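Local coordinates for 4-alpha-glucanotransferase (Streptococcus agalactiae, PDB 6M6T), which is an amylomaltase, a 4-alpha-glucanotransferase of the TIM-barrel clan, seen here with glycans bound in its pockets, at residues G394-E406 / C447-N461. Numbering follows the deposited sequence.
Sequences GTHDNEVINGWFE and CMQDLLDKPADSRMN. With ASO (1,5-anhydro-D-glucitol), chain I; AC1 (4,6-dideoxy-4-{[(1S,4R,5S,6S)-4,5,6-trihydroxy-3-(hydroxymethyl)cyclohex-2-en-1-yl]amino}-alpha-D-glucopyranose), chain J.
Part of the glycan pocket of a TIM-barrel enzyme is built where the loop after strand 389-392 meets the loop that follows the neighbouring parallel strand 443-447 and helix 448-451, and Asp397 and Asn461 meet in its wall. Asp397 OD2 accepts a hydrogen bond from O3 of 1,5-anhydro-D-glucitol (2.6 Å) and a weak one from Asn461 ND2 (3.5 Å), the carboxylate and amide planes standing nearly perpendicular at 89°. An amide suits this place because ND2 has two hydrogens to give, one weakly to Asp397 OD2 and another, also weakly, to O2 of another bound AC1. Behind the pair the two backbones are tied together: Asn461 N gives a hydrogen bond to His396 O (2.8 Å), almost in line with the carbonyl.

The long side chain of Arg459 reaches across the other loop. With CG anti to the backbone N (chi1 -167°) and the chain extended to NE, its flat guanidinium is suited to lying with one face over the Asn398-Glu399 peptide. NH2 is modelled near Asp397 O, too close for its geometry to be relied on; NE donates to Asn461 O, on a lone pair, holding the guanidinium at the backbone beside the pocket. The Glu399 carboxylate turns instead to Asn407.

Farther from the sugar, branched Val400 fills the join, CG1 touching Ser458 OG and the Gln449 chain and CG2 against the carbonyls of Lys454 and Pro455. Buried Asp450 supplies an acceptor for the start of helix 401-404: Ile401 N bonds to its OD1 (2.9 Å) from above the carboxylate plane. Asp453, its positive phi ending helix 448-451 in a Schellman motif, bonds through OD1 to Thr429 and weakly to Asn402. Asn402 ND2 also donates to Lys454 O (3.3 Å), which lies in the plane of the amide although ND2 sits above that of the carbonyl.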
# COMPACT_ATOMS: atom_id res chain seq x y z
N GLY A 394 4.95 12.64 8.47
CA GLY A 394 5.04 11.26 8.90
C GLY A 394 4.52 10.44 7.74
O GLY A 394 4.02 10.98 6.75
N THR A 395 4.66 9.14 7.86
CA THR A 395 3.98 8.25 6.95
C THR A 395 2.92 7.46 7.71
O THR A 395 2.70 7.65 8.91
CB THR A 395 4.97 7.36 6.21
OG1 THR A 395 4.31 6.79 5.06
CG2 THR A 395 5.53 6.26 7.13
N HIS A 396 2.24 6.58 6.97
CA HIS A 396 1.10 5.86 7.51
C HIS A 396 1.47 4.97 8.69
O HIS A 396 0.56 4.50 9.39
CB HIS A 396 0.46 5.03 6.41
CG HIS A 396 1.37 3.99 5.83
ND1 HIS A 396 2.18 4.23 4.74
CD2 HIS A 396 1.59 2.70 6.19
CE1 HIS A 396 2.86 3.13 4.45
NE2 HIS A 396 2.51 2.19 5.31
N ASP A 397 2.76 4.73 8.93
CA ASP A 397 3.20 3.93 10.07
C ASP A 397 3.63 4.78 11.26
O ASP A 397 3.86 4.23 12.34
CB ASP A 397 4.35 3.01 9.65
CG ASP A 397 4.06 2.30 8.34
OD1 ASP A 397 4.35 2.92 7.28
OD2 ASP A 397 3.56 1.15 8.36
N ASN A 398 3.73 6.09 11.09
CA ASN A 398 4.08 7.01 12.15
C ASN A 398 2.83 7.60 12.75
O ASN A 398 1.74 7.52 12.18
CB ASN A 398 4.97 8.13 11.61
CG ASN A 398 6.33 7.65 11.19
OD1 ASN A 398 6.63 7.54 9.99
ND2 ASN A 398 7.17 7.36 12.16
N GLU A 399 3.00 8.24 13.90
CA GLU A 399 1.89 8.94 14.51
C GLU A 399 1.42 10.09 13.61
O GLU A 399 2.16 10.56 12.74
CB GLU A 399 2.31 9.47 15.87
CG GLU A 399 3.06 8.44 16.68
CD GLU A 399 3.89 9.05 17.78
OE1 GLU A 399 5.08 9.36 17.52
OE2 GLU A 399 3.33 9.22 18.89
N VAL A 400 0.18 10.52 13.79
CA VAL A 400 -0.20 11.80 13.22
C VAL A 400 0.54 12.88 13.98
O VAL A 400 0.89 12.71 15.15
CB VAL A 400 -1.72 12.02 13.27
CG1 VAL A 400 -2.46 10.83 12.66
CG2 VAL A 400 -2.16 12.28 14.71
N ILE A 401 0.81 14.01 13.30
CA ILE A 401 1.62 15.09 13.88
C ILE A 401 1.07 15.50 15.24
O ILE A 401 1.83 15.71 16.20
CB ILE A 401 1.70 16.30 12.93
CG1 ILE A 401 2.49 15.96 11.67
CG2 ILE A 401 2.31 17.51 13.64
CD1 ILE A 401 2.27 16.95 10.57
N ASN A 402 -0.25 15.64 15.34
CA ASN A 402 -0.84 15.97 16.62
C ASN A 402 -0.49 14.94 17.67
O ASN A 402 -0.31 15.29 18.84
CB ASN A 402 -2.35 16.09 16.50
CG ASN A 402 -2.77 17.47 16.14
OD1 ASN A 402 -2.08 18.44 16.48
ND2 ASN A 402 -3.89 17.59 15.45
N GLY A 403 -0.38 13.67 17.26
CA GLY A 403 0.02 12.63 18.19
C GLY A 403 1.50 12.66 18.51
O GLY A 403 1.90 12.55 19.67
N TRP A 404 2.34 12.80 17.48
CA TRP A 404 3.79 12.87 17.69
C TRP A 404 4.15 13.99 18.67
O TRP A 404 5.01 13.81 19.53
CB TRP A 404 4.49 13.06 16.35
CG TRP A 404 5.83 13.73 16.41
CD1 TRP A 404 7.04 13.12 16.51
CD2 TRP A 404 6.09 15.14 16.33
NE1 TRP A 404 8.04 14.06 16.51
CE2 TRP A 404 7.48 15.31 16.40
CE3 TRP A 404 5.27 16.27 16.22
CZ2 TRP A 404 8.09 16.56 16.37
CZ3 TRP A 404 5.88 17.53 16.18
CH2 TRP A 404 7.27 17.66 16.26
N PHE A 405 3.45 15.13 18.58
CA PHE A 405 3.74 16.26 19.44
C PHE A 405 3.39 16.02 20.91
O PHE A 405 3.92 16.73 21.78
CB PHE A 405 3.02 17.52 18.95
CG PHE A 405 3.59 18.78 19.53
CD1 PHE A 405 4.90 19.14 19.26
CD2 PHE A 405 2.84 19.59 20.38
CE1 PHE A 405 5.46 20.28 19.81
CE2 PHE A 405 3.39 20.73 20.93
CZ PHE A 405 4.69 21.08 20.64
N GLU A 406 2.51 15.07 21.24
CA GLU A 406 2.27 14.79 22.65
C GLU A 406 3.48 14.13 23.28
O GLU A 406 3.89 14.51 24.39
CB GLU A 406 1.07 13.86 22.83
CG GLU A 406 -0.08 14.06 21.87
CD GLU A 406 -1.38 13.53 22.43
OE1 GLU A 406 -1.40 13.19 23.65
OE2 GLU A 406 -2.38 13.45 21.67
N CYS A 447 0.10 14.35 4.98
CA CYS A 447 -0.78 13.29 5.44
C CYS A 447 -2.16 13.88 5.64
O CYS A 447 -2.34 14.75 6.50
CB CYS A 447 -0.26 12.72 6.76
SG CYS A 447 0.73 11.19 6.64
N MET A 448 -3.14 13.41 4.86
CA MET A 448 -4.47 14.02 4.93
C MET A 448 -5.00 14.12 6.36
O MET A 448 -5.83 15.00 6.65
CB MET A 448 -5.45 13.23 4.04
CG MET A 448 -6.90 13.72 4.09
SD MET A 448 -7.13 15.38 3.42
CE MET A 448 -6.52 15.16 1.78
N GLN A 449 -4.53 13.27 7.27
CA GLN A 449 -4.89 13.42 8.68
C GLN A 449 -4.50 14.80 9.19
O GLN A 449 -5.34 15.54 9.72
CB GLN A 449 -4.22 12.34 9.53
CG GLN A 449 -4.92 11.01 9.58
CD GLN A 449 -4.51 10.10 8.44
OE1 GLN A 449 -4.24 10.57 7.31
NE2 GLN A 449 -4.43 8.81 8.72
N ASP A 450 -3.23 15.16 9.02
CA ASP A 450 -2.68 16.39 9.61
C ASP A 450 -3.19 17.65 8.93
O ASP A 450 -3.32 18.69 9.57
CB ASP A 450 -1.16 16.33 9.56
CG ASP A 450 -0.61 15.05 10.16
OD1 ASP A 450 -1.13 14.64 11.23
OD2 ASP A 450 0.32 14.44 9.56
N LEU A 451 -3.49 17.57 7.63
CA LEU A 451 -4.14 18.69 6.97
C LEU A 451 -5.46 19.07 7.65
O LEU A 451 -5.79 20.25 7.75
CB LEU A 451 -4.37 18.35 5.50
CG LEU A 451 -4.97 19.50 4.74
CD1 LEU A 451 -3.87 20.29 4.07
CD2 LEU A 451 -5.96 18.96 3.75
N LEU A 452 -6.22 18.09 8.13
CA LEU A 452 -7.44 18.36 8.88
C LEU A 452 -7.23 18.42 10.38
O LEU A 452 -8.21 18.48 11.13
CB LEU A 452 -8.51 17.30 8.59
CG LEU A 452 -8.59 16.86 7.13
CD1 LEU A 452 -9.34 15.53 7.04
CD2 LEU A 452 -9.23 17.93 6.26
N ASP A 453 -5.97 18.38 10.84
CA ASP A 453 -5.64 18.48 12.26
C ASP A 453 -6.35 17.40 13.08
O ASP A 453 -7.08 17.69 14.03
CB ASP A 453 -5.98 19.89 12.79
CG ASP A 453 -5.20 20.26 14.06
OD1 ASP A 453 -3.95 20.18 14.06
OD2 ASP A 453 -5.84 20.66 15.07
N LYS A 454 -6.11 16.09 12.69
CA LYS A 454 -6.87 15.09 13.45
C LYS A 454 -6.05 14.54 14.63
O LYS A 454 -4.81 14.56 14.59
CB LYS A 454 -7.30 13.94 12.54
CG LYS A 454 -8.52 14.26 11.68
CD LYS A 454 -9.71 14.67 12.55
CE LYS A 454 -11.02 14.62 11.77
NZ LYS A 454 -11.43 13.23 11.40
N PRO A 455 -6.71 14.06 15.72
CA PRO A 455 -5.96 13.68 16.94
C PRO A 455 -5.28 12.32 16.85
O PRO A 455 -5.29 11.70 15.79
CB PRO A 455 -7.04 13.69 18.03
CG PRO A 455 -8.27 14.31 17.38
CD PRO A 455 -8.16 13.97 15.94
N ALA A 456 -4.69 11.84 17.96
CA ALA A 456 -3.87 10.63 17.88
C ALA A 456 -4.66 9.41 17.45
O ALA A 456 -4.06 8.47 16.91
CB ALA A 456 -3.20 10.35 19.23
N ASP A 457 -5.99 9.41 17.66
CA ASP A 457 -6.83 8.28 17.25
C ASP A 457 -6.67 7.94 15.77
O ASP A 457 -6.94 6.80 15.37
CB ASP A 457 -8.32 8.57 17.55
CG ASP A 457 -8.89 9.83 16.79
OD1 ASP A 457 -8.66 10.01 15.57
OD2 ASP A 457 -9.60 10.63 17.44
N SER A 458 -6.24 8.91 14.95
CA SER A 458 -6.38 8.85 13.50
C SER A 458 -5.22 8.15 12.81
O SER A 458 -5.23 8.05 11.58
CB SER A 458 -6.51 10.27 12.92
OG SER A 458 -5.54 11.13 13.51
N ARG A 459 -4.25 7.67 13.58
CA ARG A 459 -3.10 6.97 13.02
C ARG A 459 -3.56 5.81 12.15
O ARG A 459 -4.49 5.08 12.51
CB ARG A 459 -2.20 6.48 14.17
CG ARG A 459 -0.81 6.01 13.78
CD ARG A 459 -0.09 5.36 14.96
NE ARG A 459 1.21 4.87 14.52
CZ ARG A 459 2.32 4.85 15.26
NH1 ARG A 459 2.30 5.27 16.52
NH2 ARG A 459 3.44 4.40 14.72
N MET A 460 -2.94 5.65 10.98
CA MET A 460 -3.37 4.61 10.04
C MET A 460 -2.85 3.23 10.43
O MET A 460 -3.62 2.27 10.52
CB MET A 460 -2.94 4.95 8.62
CG MET A 460 -3.53 4.04 7.59
SD MET A 460 -5.29 4.33 7.35
CE MET A 460 -5.45 3.62 5.71
N ASN A 461 -1.53 3.11 10.65
CA ASN A 461 -0.93 1.89 11.18
C ASN A 461 -0.17 2.22 12.45
O ASN A 461 0.24 3.36 12.65
CB ASN A 461 0.04 1.21 10.21
CG ASN A 461 0.30 -0.26 10.58
OD1 ASN A 461 -0.63 -1.00 10.90
ND2 ASN A 461 1.57 -0.69 10.53
C1 ASO I . 6.58 -2.21 4.73
C2 ASO I . 5.49 -1.42 5.50
C3 ASO I . 5.29 -2.03 6.90
C4 ASO I . 4.90 -3.50 6.73
C5 ASO I . 5.95 -4.23 5.94
C6 ASO I . 5.42 -5.61 5.57
O2 ASO I . 5.83 -0.03 5.59
O3 ASO I . 4.26 -1.28 7.63
O4 ASO I . 4.70 -4.16 8.01
O5 ASO I . 6.16 -3.59 4.68
O6 ASO I . 5.90 -5.98 4.26
C1 AC1 J . 12.88 3.22 13.54
O2 AC1 J . 13.45 1.17 14.70
C2 AC1 J . 12.46 1.79 13.85
C4A AC1 J . 9.70 -0.33 7.45
C3 AC1 J . 12.43 1.00 12.57
O3 AC1 J . 12.04 -0.32 12.92
C4 AC1 J . 11.41 1.62 11.61
N4A AC1 J . 11.43 0.96 10.30
C5 AC1 J . 11.73 3.08 11.36
O5 AC1 J . 11.89 3.82 12.61
C6 AC1 J . 10.61 3.66 10.47
C1B AC1 J . 10.63 -0.27 10.20
C2B AC1 J . 11.27 -1.08 9.12
O2B AC1 J . 12.66 -1.17 9.43
C3B AC1 J . 11.14 -0.32 7.82
O3B AC1 J . 11.81 -1.01 6.77
O4 AC1 J . 9.53 0.47 6.26
C5B AC1 J . 8.91 0.12 8.52
C7B AC1 J . 9.34 0.09 9.85
C6B AC1 J . 7.50 0.58 8.21
O6B AC1 J . 7.53 1.12 6.89